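Local coordinates for protein CDP-glucose 4,6-dehydratase (Salmonella enterica subsp. enterica serovar Typhi, PDB 1WVG) that catalyses the NAD(+)-dependent dehydration of CDP-D-glucose to CDP-4-dehydro-6-deoxy-D-glucose, an early step toward CDP-3,6-dideoxy-D-mannose for the O-antigen of lipopolysaccharide, at residues 136-147 with 300-309. Numbering follows the deposited sequence.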
loop_
_atom_site.group_PDB
_atom_site.type_symbol
_atom_site.label_atom_id
_atom_site.label_comp_id
_atom_site.label_asym_id
_atom_site.label_seq_id
_atom_site.Cartn_x
_atom_site.Cartn_y
_atom_site.Cartn_z
ATOM N N TYR A 136 6.333 7.273 12.397
ATOM C CA TYR A 136 6.102 6.405 11.248
ATOM C C TYR A 136 6.752 5.049 11.371
ATOM O O TYR A 136 7.879 4.906 11.824
ATOM C CB TYR A 136 6.653 7.050 9.949
ATOM C CG TYR A 136 5.995 8.367 9.537
ATOM C CD1 TYR A 136 6.675 9.583 9.688
ATOM C CD2 TYR A 136 4.718 8.403 8.972
ATOM C CE1 TYR A 136 6.091 10.798 9.317
ATOM C CE2 TYR A 136 4.122 9.610 8.593
ATOM C CZ TYR A 136 4.810 10.817 8.752
ATOM O OH TYR A 136 4.226 12.012 8.397
ATOM N N ASP A 137 6.056 4.045 10.888
ATOM C CA ASP A 137 6.654 2.730 10.861
ATOM C C ASP A 137 7.914 2.897 10.003
ATOM O O ASP A 137 7.790 3.364 8.871
ATOM C CB ASP A 137 5.620 1.845 10.123
ATOM C CG ASP A 137 6.135 0.462 9.965
ATOM O OD1 ASP A 137 6.899 -0.026 10.759
ATOM O OD2 ASP A 137 5.759 -0.109 8.863
ATOM N N ASN A 138 9.110 2.584 10.510
ATOM C CA ASN A 138 10.353 2.769 9.742
ATOM C C ASN A 138 10.718 1.612 8.798
ATOM O O ASN A 138 11.098 0.535 9.233
ATOM C CB ASN A 138 11.523 3.219 10.645
ATOM C CG ASN A 138 12.708 3.814 9.872
ATOM O OD1 ASN A 138 13.019 3.379 8.754
ATOM N ND2 ASN A 138 13.350 4.858 10.415
ATOM N N ARG A 139 10.569 1.816 7.482
ATOM C CA ARG A 139 10.852 0.793 6.495
ATOM C C ARG A 139 12.323 0.735 6.124
ATOM O O ARG A 139 12.750 -0.078 5.295
ATOM C CB ARG A 139 10.043 1.109 5.274
ATOM C CG ARG A 139 8.601 1.272 5.698
ATOM C CD ARG A 139 7.904 -0.073 5.713
ATOM N NE ARG A 139 8.578 -0.991 4.808
ATOM C CZ ARG A 139 8.098 -1.324 3.620
ATOM N NH1 ARG A 139 6.944 -0.833 3.174
ATOM N NH2 ARG A 139 8.798 -2.157 2.854
ATOM N N GLU A 140 13.090 1.620 6.734
ATOM C CA GLU A 140 14.527 1.685 6.502
ATOM C C GLU A 140 14.800 1.774 5.028
ATOM O O GLU A 140 15.512 0.941 4.467
ATOM C CB GLU A 140 15.270 0.458 7.059
ATOM C CG GLU A 140 15.313 0.446 8.589
ATOM C CD GLU A 140 16.181 1.490 9.265
ATOM O OE1 GLU A 140 16.313 1.536 10.481
ATOM O OE2 GLU A 140 16.786 2.323 8.458
ATOM N N TRP A 141 14.252 2.799 4.399
ATOM C CA TRP A 141 14.435 2.925 2.970
ATOM C C TRP A 141 14.895 4.320 2.585
ATOM O O TRP A 141 14.980 5.135 3.486
ATOM C CB TRP A 141 13.115 2.455 2.346
ATOM C CG TRP A 141 11.963 3.361 2.656
ATOM C CD1 TRP A 141 11.985 4.625 3.198
ATOM C CD2 TRP A 141 10.603 3.066 2.330
ATOM N NE1 TRP A 141 10.696 5.122 3.245
ATOM C CE2 TRP A 141 9.840 4.188 2.685
ATOM C CE3 TRP A 141 10.001 1.981 1.697
ATOM C CZ2 TRP A 141 8.460 4.211 2.486
ATOM C CZ3 TRP A 141 8.650 2.017 1.500
ATOM C CH2 TRP A 141 7.884 3.120 1.892
ATOM N N VAL A 142 15.197 4.596 1.295
ATOM C CA VAL A 142 15.700 5.918 0.832
ATOM C C VAL A 142 14.685 7.065 0.849
ATOM O O VAL A 142 15.054 8.221 0.689
ATOM C CB VAL A 142 16.314 5.893 -0.599
ATOM C CG1 VAL A 142 17.424 4.858 -0.685
ATOM C CG2 VAL A 142 15.268 5.546 -1.673
ATOM N N TRP A 143 13.412 6.769 1.000
ATOM C CA TRP A 143 12.396 7.798 0.908
ATOM C C TRP A 143 11.920 8.449 2.194
ATOM O O TRP A 143 11.775 7.769 3.207
ATOM C CB TRP A 143 11.162 7.158 0.210
ATOM C CG TRP A 143 11.488 6.666 -1.180
ATOM C CD1 TRP A 143 11.991 7.436 -2.201
ATOM C CD2 TRP A 143 11.354 5.325 -1.717
ATOM N NE1 TRP A 143 12.203 6.688 -3.340
ATOM C CE2 TRP A 143 11.829 5.372 -3.082
ATOM C CE3 TRP A 143 10.913 4.098 -1.187
ATOM C CZ2 TRP A 143 11.863 4.220 -3.913
ATOM C CZ3 TRP A 143 10.952 2.974 -2.007
ATOM C CH2 TRP A 143 11.403 3.027 -3.361
ATOM N N GLY A 144 11.610 9.763 2.072
ATOM C CA GLY A 144 11.057 10.568 3.131
ATOM C C GLY A 144 9.603 10.132 3.326
ATOM O O GLY A 144 8.864 9.879 2.368
ATOM N N TYR A 145 9.159 10.021 4.561
ATOM C CA TYR A 145 7.779 9.610 4.847
ATOM C C TYR A 145 6.740 10.678 4.536
ATOM O O TYR A 145 6.975 11.867 4.752
ATOM C CB TYR A 145 7.577 9.133 6.326
ATOM C CG TYR A 145 8.391 7.887 6.479
ATOM C CD1 TYR A 145 9.714 7.963 6.908
ATOM C CD2 TYR A 145 7.884 6.658 6.060
ATOM C CE1 TYR A 145 10.465 6.794 6.997
ATOM C CE2 TYR A 145 8.627 5.479 6.147
ATOM C CZ TYR A 145 9.930 5.560 6.629
ATOM O OH TYR A 145 10.723 4.434 6.666
ATOM N N ARG A 146 5.554 10.216 4.116
ATOM C CA ARG A 146 4.436 11.086 3.784
ATOM C C ARG A 146 3.481 10.989 4.943
ATOM O O ARG A 146 3.487 9.949 5.598
ATOM C CB ARG A 146 3.705 10.534 2.543
ATOM C CG ARG A 146 4.581 10.400 1.291
ATOM C CD ARG A 146 4.009 9.425 0.243
ATOM N NE ARG A 146 4.721 9.519 -1.050
ATOM C CZ ARG A 146 4.438 8.703 -2.043
ATOM N NH1 ARG A 146 3.500 7.783 -1.865
ATOM N NH2 ARG A 146 5.064 8.804 -3.229
ATOM N N GLU A 147 2.662 12.039 5.157
ATOM C CA GLU A 147 1.685 12.118 6.254
ATOM C C GLU A 147 0.686 11.013 6.293
ATOM O O GLU A 147 0.105 10.752 7.340
ATOM C CB GLU A 147 0.910 13.428 6.323
ATOM C CG GLU A 147 1.842 14.586 6.743
ATOM C CD GLU A 147 2.556 15.209 5.569
ATOM O OE1 GLU A 147 2.659 14.656 4.499
ATOM O OE2 GLU A 147 3.063 16.398 5.814
ATOM N N ALA A 300 17.149 3.517 14.508
ATOM C CA ALA A 300 16.933 3.531 13.063
ATOM C C ALA A 300 18.120 4.089 12.325
ATOM O O ALA A 300 18.721 5.065 12.738
ATOM C CB ALA A 300 15.782 4.470 12.708
ATOM N N HIS A 301 18.410 3.490 11.181
ATOM C CA HIS A 301 19.494 3.997 10.363
ATOM C C HIS A 301 19.044 5.205 9.522
ATOM O O HIS A 301 19.641 6.284 9.511
ATOM C CB HIS A 301 19.916 2.879 9.387
ATOM C CG HIS A 301 20.359 1.693 10.160
ATOM N ND1 HIS A 301 21.069 1.831 11.356
ATOM C CD2 HIS A 301 20.187 0.362 9.921
ATOM C CE1 HIS A 301 21.316 0.605 11.807
ATOM N NE2 HIS A 301 20.802 -0.298 10.970
ATOM N N TYR A 302 17.973 5.003 8.756
ATOM C CA TYR A 302 17.520 6.073 7.893
ATOM C C TYR A 302 16.205 6.607 8.305
ATOM O O TYR A 302 15.279 5.838 8.544
ATOM C CB TYR A 302 17.268 5.624 6.455
ATOM C CG TYR A 302 18.468 4.974 5.875
ATOM C CD1 TYR A 302 18.345 3.703 5.325
ATOM C CD2 TYR A 302 19.713 5.601 5.910
ATOM C CE1 TYR A 302 19.450 3.050 4.784
ATOM C CE2 TYR A 302 20.829 4.953 5.381
ATOM C CZ TYR A 302 20.692 3.683 4.815
ATOM O OH TYR A 302 21.777 3.033 4.294
ATOM N N LEU A 303 16.175 7.939 8.312
ATOM C CA LEU A 303 14.966 8.684 8.619
ATOM C C LEU A 303 14.881 10.009 7.843
ATOM O O LEU A 303 15.666 10.914 8.102
ATOM C CB LEU A 303 14.730 8.886 10.131
ATOM C CG LEU A 303 13.445 9.655 10.439
ATOM C CD1 LEU A 303 12.288 8.928 9.762
ATOM C CD2 LEU A 303 13.207 9.717 11.948
ATOM N N LYS A 304 13.914 10.121 6.895
ATOM C CA LYS A 304 13.711 11.355 6.128
ATOM C C LYS A 304 12.224 11.657 6.139
ATOM O O LYS A 304 11.393 10.753 6.299
ATOM C CB LYS A 304 14.143 11.231 4.669
ATOM C CG LYS A 304 15.651 11.221 4.508
ATOM C CD LYS A 304 16.124 11.534 3.097
ATOM C CE LYS A 304 15.389 10.758 2.027
ATOM N NZ LYS A 304 16.051 10.918 0.722
ATOM N N LEU A 305 11.883 12.922 5.960
ATOM C CA LEU A 305 10.478 13.355 5.905
ATOM C C LEU A 305 10.161 14.050 4.573
ATOM O O LEU A 305 10.880 14.979 4.133
ATOM C CB LEU A 305 10.233 14.481 6.930
ATOM C CG LEU A 305 10.264 14.023 8.380
ATOM C CD1 LEU A 305 10.104 15.227 9.309
ATOM C CD2 LEU A 305 9.131 13.024 8.594
ATOM N N ASP A 306 9.045 13.654 3.952
ATOM C CA ASP A 306 8.647 14.341 2.723
ATOM C C ASP A 306 7.763 15.523 3.170
ATOM O O ASP A 306 6.758 15.330 3.853
ATOM C CB ASP A 306 7.911 13.383 1.759
ATOM C CG ASP A 306 7.574 14.082 0.460
ATOM O OD1 ASP A 306 7.021 15.159 0.415
ATOM O OD2 ASP A 306 7.883 13.429 -0.619
ATOM N N CYS A 307 8.158 16.754 2.847
ATOM C CA CYS A 307 7.407 17.943 3.291
ATOM C C CYS A 307 6.634 18.691 2.212
ATOM O O CYS A 307 6.324 19.856 2.390
ATOM C CB CYS A 307 8.306 18.926 4.055
ATOM S SG CYS A 307 9.117 18.078 5.434
ATOM N N SER A 308 6.294 18.038 1.110
ATOM C CA SER A 308 5.520 18.693 0.056
ATOM C C SER A 308 4.169 19.212 0.555
ATOM O O SER A 308 3.720 20.242 0.111
ATOM C CB SER A 308 5.263 17.752 -1.123
ATOM O OG SER A 308 6.500 17.417 -1.664
ATOM N N LYS A 309 3.498 18.517 1.482
ATOM C CA LYS A 309 2.202 18.980 1.966
ATOM C C LYS A 309 2.246 20.347 2.649
ATOM O O LYS A 309 1.431 21.250 2.400
ATOM C CB LYS A 309 1.511 17.904 2.801
ATOM C CG LYS A 309 0.107 18.200 3.312
ATOM C CD LYS A 309 -0.290 17.156 4.372
ATOM C CE LYS A 309 -1.675 17.340 4.962
ATOM N NZ LYS A 309 -2.146 16.180 5.751
HETATM O O HOH W 1 13.491 7.584 5.474
HETATM O O HOH W 2 7.406 10.789 -2.049
#
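Glu140 grips two successive backbone amides with its carboxylate: OE1 accepts from His301 N at 3.0 Å through its syn lone pair, and OE2 takes Tyr302 N at 2.9 Å, 15° out of the carboxylate plane. The bend at chi2 (-70°) brings the acid down onto the peptide chain, and two bonds fix its rotation. Next to it, Asn138 ND2 donates to Tyr302 O (2.9 Å), with the acceptor almost in the amide plane, while OD1 closes an Asx turn on Glu140 N, which probably helps to position the glutamate.

Further along, a single beta bridge pairs Tyr145 with Leu305. Tyr145 N donates to Lys304 O and Tyr145 O receives Asp306 N at 2.8 Å. The backbones come very near here, Gly144 CA standing 3.2 Å from Lys304 O in a CA-H...O contact. Two waters extend the seam: one accepts from Lys304 N and lies within hydrogen-bonding distance of Trp143 O, the other joins Arg146 NE to Asp306 OD2.

Apolar contacts flank the bridge: Leu303 CD1 meets Tyr145 CE1 at 3.9 Å, and Leu305 CD2 approaches Tyr136 CE1, the side chains crossing nearly at right angles in both pairs. Lys309 CD, on an extended chain, lies 3.7 Å from Glu147 CD, but Lys309 NZ forms its salt bridge with Glu258.

The contact joins the loop between strand 126-130 and helix 156-175 of the Rossmann fold to the segment entering helix 308-314, the side chain of Leu303 lying about 6 Å from the bound CDP-xylose. Asn261 of strand 259-262 hydrogen-bonds to Tyr136, Glu147 and Asp306, while Arg146 reaches Gly144 and Glu149 of the second subunit.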